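Local coordinates for protein transcriptional regulator (NtrC family) (Aquifex aeolicus, PDB 3DZD) that probably activates sigma54-dependent transcription as an NtrC-family response regulator with an AAA+ ATPase domain, captured here in its inactive state with ADP bound, at residues 5-9 with 10-14; 194-197 with 198-202; 235-238 with 239-243. All coordinates share one frame; numbering follows the deposited sequence.

Overall arrangement
Interaction 1 stands apart from the other two. It lies in the receiver domain, its centre about 54 Å from that of interaction 2 and about 62 Å from that of interaction 3. Interactions 2 and 3 lie in the ATPase domain and touch where helix 195-200 packs on helix 236-248, through a salt bridge, a cation-pi pair and a leucine-valine contact. In interaction 1, V5, D7, I12 and T13 are buried and E9 to S11 exposed; one carbonyl collects three donors. Interactions 2 and 3 are short helical stretches built on i to i+4 backbone bonds. Interaction 2 is mostly buried and ends in a short strand. Interaction 3 buries V238, Q239 and L242 and exposes Q236 and R237.

Interaction 1 (5-9 with 10-14); sequences VVDDE and ESITS
E9 O takes three donors from the first turn of helix 10-22. T13 N reaches it at 3.2 Å, almost straight and in the carbonyl plane. I12 N comes closer, at 2.8 Å, but from above that plane. T13 OG1 adds a third bond at 3.3 Å, also out of the plane. This hydroxyl sits between its own backbone N and carbonyl carbon (chi1 38°), which turns it back toward E9, the N-cap residue. The N-H of E9 is satisfied too. It donates to D7 OD2 at 2.8 Å, on the anti lone pair, and closes an Asx turn. The D7 side chain also packs on I12 at about a right angle, with D7 OD1 3.5 Å from I12 CG1. V5 CG1 meets I12 CG2 at 4.1 Å and T13 CG2 at the same distance, which packs strand 2-6 against helix 10-22. D7 OD1 also lies near D51 OD2, another acidic group, at the end of strand 47-51. A loop rich in acidic residues between the first strand and first helix, facing an aspartate on the third strand, is typical of the phosphorylation pocket of CheY-like receiver domains.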
loop_
_atom_site.group_PDB
_atom_site.type_symbol
_atom_site.label_atom_id
_atom_site.label_comp_id
_atom_site.label_asym_id
_atom_site.label_seq_id
_atom_site.Cartn_x
_atom_site.Cartn_y
_atom_site.Cartn_z
ATOM N N VAL A 5 -18.850 -11.824 -22.309
ATOM C CA VAL A 5 -18.385 -11.921 -23.687
ATOM C C VAL A 5 -19.439 -11.373 -24.638
ATOM O O VAL A 5 -20.527 -11.943 -24.766
ATOM C CB VAL A 5 -18.060 -13.373 -24.083
ATOM C CG1 VAL A 5 -17.536 -13.418 -25.510
ATOM C CG2 VAL A 5 -17.034 -13.969 -23.134
ATOM N N VAL A 6 -19.111 -10.257 -25.287
ATOM C CA VAL A 6 -20.010 -9.598 -26.229
ATOM C C VAL A 6 -19.549 -9.806 -27.674
ATOM O O VAL A 6 -18.503 -9.289 -28.076
ATOM C CB VAL A 6 -20.080 -8.087 -25.961
ATOM C CG1 VAL A 6 -21.161 -7.455 -26.810
ATOM C CG2 VAL A 6 -20.334 -7.824 -24.486
ATOM N N ASP A 7 -20.331 -10.552 -28.455
ATOM C CA ASP A 7 -19.960 -10.846 -29.838
ATOM C C ASP A 7 -21.129 -11.362 -30.670
ATOM O O ASP A 7 -22.046 -11.999 -30.155
ATOM C CB ASP A 7 -18.795 -11.848 -29.895
ATOM C CG ASP A 7 -18.063 -11.831 -31.241
ATOM O OD1 ASP A 7 -16.867 -11.478 -31.275
ATOM O OD2 ASP A 7 -18.674 -12.169 -32.270
ATOM N N ASP A 8 -21.063 -11.095 -31.970
ATOM C CA ASP A 8 -22.110 -11.470 -32.912
ATOM C C ASP A 8 -22.094 -12.958 -33.271
ATOM O O ASP A 8 -23.134 -13.537 -33.581
ATOM C CB ASP A 8 -21.970 -10.637 -34.189
ATOM C CG ASP A 8 -23.119 -10.843 -35.150
ATOM O OD1 ASP A 8 -24.204 -10.279 -34.907
ATOM O OD2 ASP A 8 -22.933 -11.562 -36.154
ATOM N N GLU A 9 -20.921 -13.578 -33.228
ATOM C CA GLU A 9 -20.781 -14.942 -33.731
ATOM C C GLU A 9 -20.632 -16.008 -32.646
ATOM O O GLU A 9 -19.839 -15.859 -31.718
ATOM C CB GLU A 9 -19.612 -15.016 -34.708
ATOM C CG GLU A 9 -19.835 -14.201 -35.966
ATOM C CD GLU A 9 -18.690 -14.324 -36.948
ATOM O OE1 GLU A 9 -17.673 -14.970 -36.605
ATOM O OE2 GLU A 9 -18.809 -13.774 -38.064
ATOM N N GLU A 10 -21.397 -17.087 -32.784
ATOM C CA GLU A 10 -21.342 -18.203 -31.840
ATOM C C GLU A 10 -19.924 -18.745 -31.682
ATOM O O GLU A 10 -19.516 -19.130 -30.591
ATOM C CB GLU A 10 -22.279 -19.334 -32.282
ATOM C CG GLU A 10 -23.766 -18.988 -32.252
ATOM C CD GLU A 10 -24.323 -18.878 -30.841
ATOM O OE1 GLU A 10 -23.712 -19.446 -29.909
ATOM O OE2 GLU A 10 -25.376 -18.228 -30.665
ATOM N N SER A 11 -19.180 -18.782 -32.779
ATOM C CA SER A 11 -17.805 -19.261 -32.747
ATOM C C SER A 11 -17.015 -18.538 -31.662
ATOM O O SER A 11 -16.057 -19.073 -31.100
ATOM C CB SER A 11 -17.138 -19.057 -34.106
ATOM O OG SER A 11 -17.179 -17.695 -34.486
ATOM N N ILE A 12 -17.416 -17.312 -31.369
ATOM C CA ILE A 12 -16.759 -16.579 -30.307
ATOM C C ILE A 12 -17.412 -16.873 -28.967
ATOM O O ILE A 12 -16.764 -17.384 -28.049
ATOM C CB ILE A 12 -16.753 -15.068 -30.571
ATOM C CG1 ILE A 12 -15.861 -14.752 -31.768
ATOM C CG2 ILE A 12 -16.245 -14.323 -29.342
ATOM C CD1 ILE A 12 -14.407 -15.124 -31.543
ATOM N N THR A 13 -18.698 -16.566 -28.860
ATOM C CA THR A 13 -19.390 -16.669 -27.583
ATOM C C THR A 13 -19.368 -18.079 -27.003
ATOM O O THR A 13 -19.190 -18.252 -25.802
ATOM C CB THR A 13 -20.840 -16.163 -27.679
ATOM O OG1 THR A 13 -21.398 -16.550 -28.941
ATOM C CG2 THR A 13 -20.879 -14.645 -27.559
ATOM N N SER A 14 -19.550 -19.086 -27.850
ATOM C CA SER A 14 -19.516 -20.468 -27.393
ATOM C C SER A 14 -18.100 -20.906 -27.035
ATOM O O SER A 14 -17.844 -21.355 -25.918
ATOM C CB SER A 14 -20.102 -21.408 -28.449
ATOM O OG SER A 14 -21.519 -21.382 -28.429
#

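Interaction 2 (194-197 with 198-202); sequences LAES and ELFGH
L194 O is gripped by two backbone N-H groups of the helical stretch 195-200. E198 N bonds to it at 2.9 Å, in the carbonyl plane, and S197 N adds a weak bond. This short helix leads into the GAFTGA loop of the sigma54-activator ATPase domain, the loop that contacts sigma54 in this family. F207, which by sequence is the phenylalanine of that motif, packs on L194 and S197. E198 CG folds back over the same carbonyl, 3.4 Å from L194 O. One residue on, L199 N bonds to A195 O at 3.0 Å, with the donor nearly in line with the C=O.

The next bond is less regular. F200 N reaches E196 O at a long 3.3 Å, from well above the carbonyl plane. The F200 ring also meets this oxygen. With CG beside the backbone N (chi1 -66°), the ring swings back along the helix, and E196 O lies at its edge, 3.0 Å from F200 CD2. E196 CG touches that same ring carbon, and the carboxylate and ring planes stand 71° apart. The extended E196 chain carries its carboxylate to a salt bridge with R237 of helix 236-248, and the F200 ring makes a cation-pi contact with K241 of the same helix.

The helix ends at G201, whose phi turns positive (66°). Its N-H still bonds to S197 O, at 2.8 Å, though with a bent angle. The chain then enters the short, weakly bonded strand 201-202, which pairs with strand 214-215, where K214 NZ makes a weak hydrogen bond to S197 OG. That hydroxyl approaches the H202 ring obliquely, with S197 OG 3.7 Å from H202 CD2.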
loop_
_atom_site.group_PDB
_atom_site.type_symbol
_atom_site.label_atom_id
_atom_site.label_comp_id
_atom_site.label_asym_id
_atom_site.label_seq_id
_atom_site.Cartn_x
_atom_site.Cartn_y
_atom_site.Cartn_z
ATOM N N LEU A 194 23.485 -0.268 9.959
ATOM C CA LEU A 194 22.369 -0.898 9.259
ATOM C C LEU A 194 21.773 0.071 8.241
ATOM O O LEU A 194 21.039 -0.327 7.336
ATOM C CB LEU A 194 21.294 -1.349 10.245
ATOM C CG LEU A 194 21.114 -2.861 10.406
ATOM C CD1 LEU A 194 22.384 -3.538 10.931
ATOM C CD2 LEU A 194 19.915 -3.169 11.303
ATOM N N ALA A 195 22.096 1.348 8.406
ATOM C CA ALA A 195 21.626 2.386 7.502
ATOM C C ALA A 195 22.050 2.097 6.066
ATOM O O ALA A 195 21.211 2.036 5.172
ATOM C CB ALA A 195 22.134 3.747 7.946
ATOM N N GLU A 196 23.350 1.911 5.850
ATOM C CA GLU A 196 23.869 1.635 4.512
ATOM C C GLU A 196 23.166 0.448 3.854
ATOM O O GLU A 196 23.112 0.348 2.629
ATOM C CB GLU A 196 25.378 1.391 4.555
ATOM C CG GLU A 196 25.981 1.004 3.213
ATOM C CD GLU A 196 27.497 0.972 3.240
ATOM O OE1 GLU A 196 28.080 1.267 4.306
ATOM O OE2 GLU A 196 28.107 0.652 2.198
ATOM N N SER A 197 22.628 -0.445 4.674
ATOM C CA SER A 197 21.922 -1.617 4.175
ATOM C C SER A 197 20.466 -1.299 3.863
ATOM O O SER A 197 19.901 -1.801 2.892
ATOM C CB SER A 197 21.989 -2.745 5.204
ATOM O OG SER A 197 20.955 -3.689 4.987
ATOM N N GLU A 198 19.858 -0.476 4.706
ATOM C CA GLU A 198 18.478 -0.056 4.504
ATOM C C GLU A 198 18.334 0.696 3.192
ATOM O O GLU A 198 17.323 0.579 2.503
ATOM C CB GLU A 198 18.031 0.843 5.658
ATOM C CG GLU A 198 17.724 0.089 6.919
ATOM C CD GLU A 198 16.465 -0.728 6.789
ATOM O OE1 GLU A 198 15.374 -0.119 6.713
ATOM O OE2 GLU A 198 16.563 -1.976 6.762
ATOM N N LEU A 199 19.357 1.472 2.856
ATOM C CA LEU A 199 19.330 2.306 1.665
ATOM C C LEU A 199 19.634 1.509 0.404
ATOM O O LEU A 199 18.911 1.603 -0.591
ATOM C CB LEU A 199 20.354 3.441 1.787
ATOM C CG LEU A 199 19.943 4.754 2.449
ATOM C CD1 LEU A 199 21.088 5.763 2.382
ATOM C CD2 LEU A 199 18.704 5.320 1.782
ATOM N N PHE A 200 20.717 0.739 0.450
ATOM C CA PHE A 200 21.256 0.085 -0.740
ATOM C C PHE A 200 20.759 -1.342 -0.943
ATOM O O PHE A 200 20.912 -1.913 -2.017
ATOM C CB PHE A 200 22.784 0.113 -0.707
ATOM C CG PHE A 200 23.354 1.492 -0.816
ATOM C CD1 PHE A 200 23.575 2.066 -2.058
ATOM C CD2 PHE A 200 23.648 2.225 0.319
ATOM C CE1 PHE A 200 24.089 3.342 -2.165
ATOM C CE2 PHE A 200 24.162 3.502 0.220
ATOM C CZ PHE A 200 24.382 4.064 -1.024
ATOM N N GLY A 201 20.156 -1.915 0.086
ATOM C CA GLY A 201 19.719 -3.291 0.002
ATOM C C GLY A 201 20.907 -4.221 -0.108
ATOM O O GLY A 201 22.046 -3.781 -0.305
ATOM N N HIS A 202 20.648 -5.515 0.025
ATOM C CA HIS A 202 21.707 -6.510 -0.063
ATOM C C HIS A 202 21.280 -7.655 -0.966
ATOM O O HIS A 202 20.091 -7.853 -1.215
ATOM C CB HIS A 202 22.071 -7.031 1.327
ATOM C CG HIS A 202 20.888 -7.427 2.154
ATOM N ND1 HIS A 202 20.402 -8.716 2.189
ATOM C CD2 HIS A 202 20.093 -6.703 2.976
ATOM C CE1 HIS A 202 19.358 -8.770 2.996
ATOM N NE2 HIS A 202 19.149 -7.561 3.487
#

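Interaction 3 (235-238 with 239-243); sequences DQRV and QAKLL
Q239 lays its side chain over the backbone of D235 and Q236, with CG 3.2 Å from D235 O and CD 4.0 Å from Q236 CA. This is the first turn of helix 236-248, which follows the strand 225-229 whose sequence fits the Walker B motif of the AAA+ ATPase domain. Q239 N donates to D235 O at 2.9 Å, almost straight, so that carbonyl is held by a backbone bond and covered by the same residue's side chain. The Q239 amide is satisfied at both ends: NE2 donates to L234 O, and OE1 accepts from R284 N. Together they fix the rotation of the buried amide, and the R284 bond ties the helix start to the loop before helix 285-291.

On another side of the helix, K241 N bonds to R237 O at 3.2 Å. K241 CB, CG and CD run alongside that oxygen, with CG at 3.4 Å. The chain then bends at chi3 (56°) and chi4 (53°), which carries its end away from this carbonyl. R237 NH1 passes K241 CD obliquely. Both residues gather near the carboxylate of E196, the salt-bridge partner of R237.

V238 faces helix 195-200 and packs on L199. The backbone bond here is short and straight: L242 N meets V238 O at 2.7 Å, nearly in line with the carbonyl, while L242 CB rests 3.4 Å from V238 O.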
loop_
_atom_site.group_PDB
_atom_site.type_symbol
_atom_site.label_atom_id
_atom_site.label_comp_id
_atom_site.label_asym_id
_atom_site.label_seq_id
_atom_site.Cartn_x
_atom_site.Cartn_y
_atom_site.Cartn_z
ATOM N N ASP A 235 26.366 8.066 8.968
ATOM C CA ASP A 235 27.811 7.857 8.943
ATOM C C ASP A 235 28.419 8.701 7.836
ATOM O O ASP A 235 27.793 8.916 6.803
ATOM C CB ASP A 235 28.137 6.383 8.674
ATOM C CG ASP A 235 27.608 5.452 9.755
ATOM O OD1 ASP A 235 26.915 5.929 10.680
ATOM O OD2 ASP A 235 27.886 4.236 9.678
ATOM N N GLN A 236 29.641 9.178 8.036
ATOM C CA GLN A 236 30.290 9.957 6.992
ATOM C C GLN A 236 30.679 9.047 5.835
ATOM O O GLN A 236 31.147 9.504 4.790
ATOM C CB GLN A 236 31.497 10.723 7.533
ATOM C CG GLN A 236 31.955 11.841 6.610
ATOM C CD GLN A 236 32.172 13.149 7.343
ATOM O OE1 GLN A 236 31.996 13.225 8.560
ATOM N NE2 GLN A 236 32.545 14.189 6.605
ATOM N N ARG A 237 30.466 7.752 6.033
ATOM C CA ARG A 237 30.667 6.769 4.981
ATOM C C ARG A 237 29.427 6.701 4.101
ATOM O O ARG A 237 29.524 6.708 2.873
ATOM C CB ARG A 237 30.960 5.394 5.588
ATOM C CG ARG A 237 31.198 4.311 4.557
ATOM C CD ARG A 237 32.115 3.218 5.090
ATOM N NE ARG A 237 32.647 2.406 4.001
ATOM C CZ ARG A 237 31.941 1.472 3.375
ATOM N NH1 ARG A 237 30.688 1.239 3.741
ATOM N NH2 ARG A 237 32.484 0.776 2.386
ATOM N N VAL A 238 28.264 6.631 4.749
ATOM C CA VAL A 238 26.979 6.654 4.059
ATOM C C VAL A 238 26.786 7.979 3.315
ATOM O O VAL A 238 26.389 7.988 2.151
ATOM C CB VAL A 238 25.820 6.458 5.042
ATOM C CG1 VAL A 238 24.527 6.200 4.289
ATOM C CG2 VAL A 238 26.120 5.315 5.996
ATOM N N GLN A 239 27.081 9.091 3.995
ATOM C CA GLN A 239 26.990 10.421 3.399
ATOM C C GLN A 239 27.688 10.452 2.058
ATOM O O GLN A 239 27.168 10.998 1.087
ATOM C CB GLN A 239 27.609 11.484 4.313
ATOM C CG GLN A 239 26.838 11.705 5.606
ATOM C CD GLN A 239 27.479 12.735 6.516
ATOM O OE1 GLN A 239 28.187 13.628 6.061
ATOM N NE2 GLN A 239 27.223 12.614 7.813
ATOM N N ALA A 240 28.878 9.875 2.011
ATOM C CA ALA A 240 29.678 9.884 0.796
ATOM C C ALA A 240 29.006 9.052 -0.292
ATOM O O ALA A 240 28.887 9.484 -1.437
ATOM C CB ALA A 240 31.067 9.359 1.086
ATOM N N LYS A 241 28.565 7.857 0.082
ATOM C CA LYS A 241 27.859 6.971 -0.834
ATOM C C LYS A 241 26.573 7.600 -1.370
ATOM O O LYS A 241 26.310 7.562 -2.568
ATOM C CB LYS A 241 27.552 5.643 -0.141
ATOM C CG LYS A 241 28.799 4.818 0.162
ATOM C CD LYS A 241 28.445 3.517 0.865
ATOM C CE LYS A 241 27.453 2.701 0.049
ATOM N NZ LYS A 241 27.935 2.500 -1.348
ATOM N N LEU A 242 25.776 8.165 -0.468
ATOM C CA LEU A 242 24.543 8.846 -0.831
ATOM C C LEU A 242 24.841 9.959 -1.831
ATOM O O LEU A 242 24.118 10.145 -2.808
ATOM C CB LEU A 242 23.882 9.421 0.424
ATOM C CG LEU A 242 22.559 10.178 0.277
ATOM C CD1 LEU A 242 21.493 9.292 -0.348
ATOM C CD2 LEU A 242 22.076 10.715 1.635
ATOM N N LEU A 243 25.920 10.695 -1.581
ATOM C CA LEU A 243 26.329 11.769 -2.467
ATOM C C LEU A 243 26.534 11.235 -3.887
ATOM O O LEU A 243 26.006 11.785 -4.858
ATOM C CB LEU A 243 27.618 12.416 -1.959
ATOM C CG LEU A 243 28.154 13.514 -2.876
ATOM C CD1 LEU A 243 27.173 14.684 -2.948
ATOM C CD2 LEU A 243 29.518 13.975 -2.418
#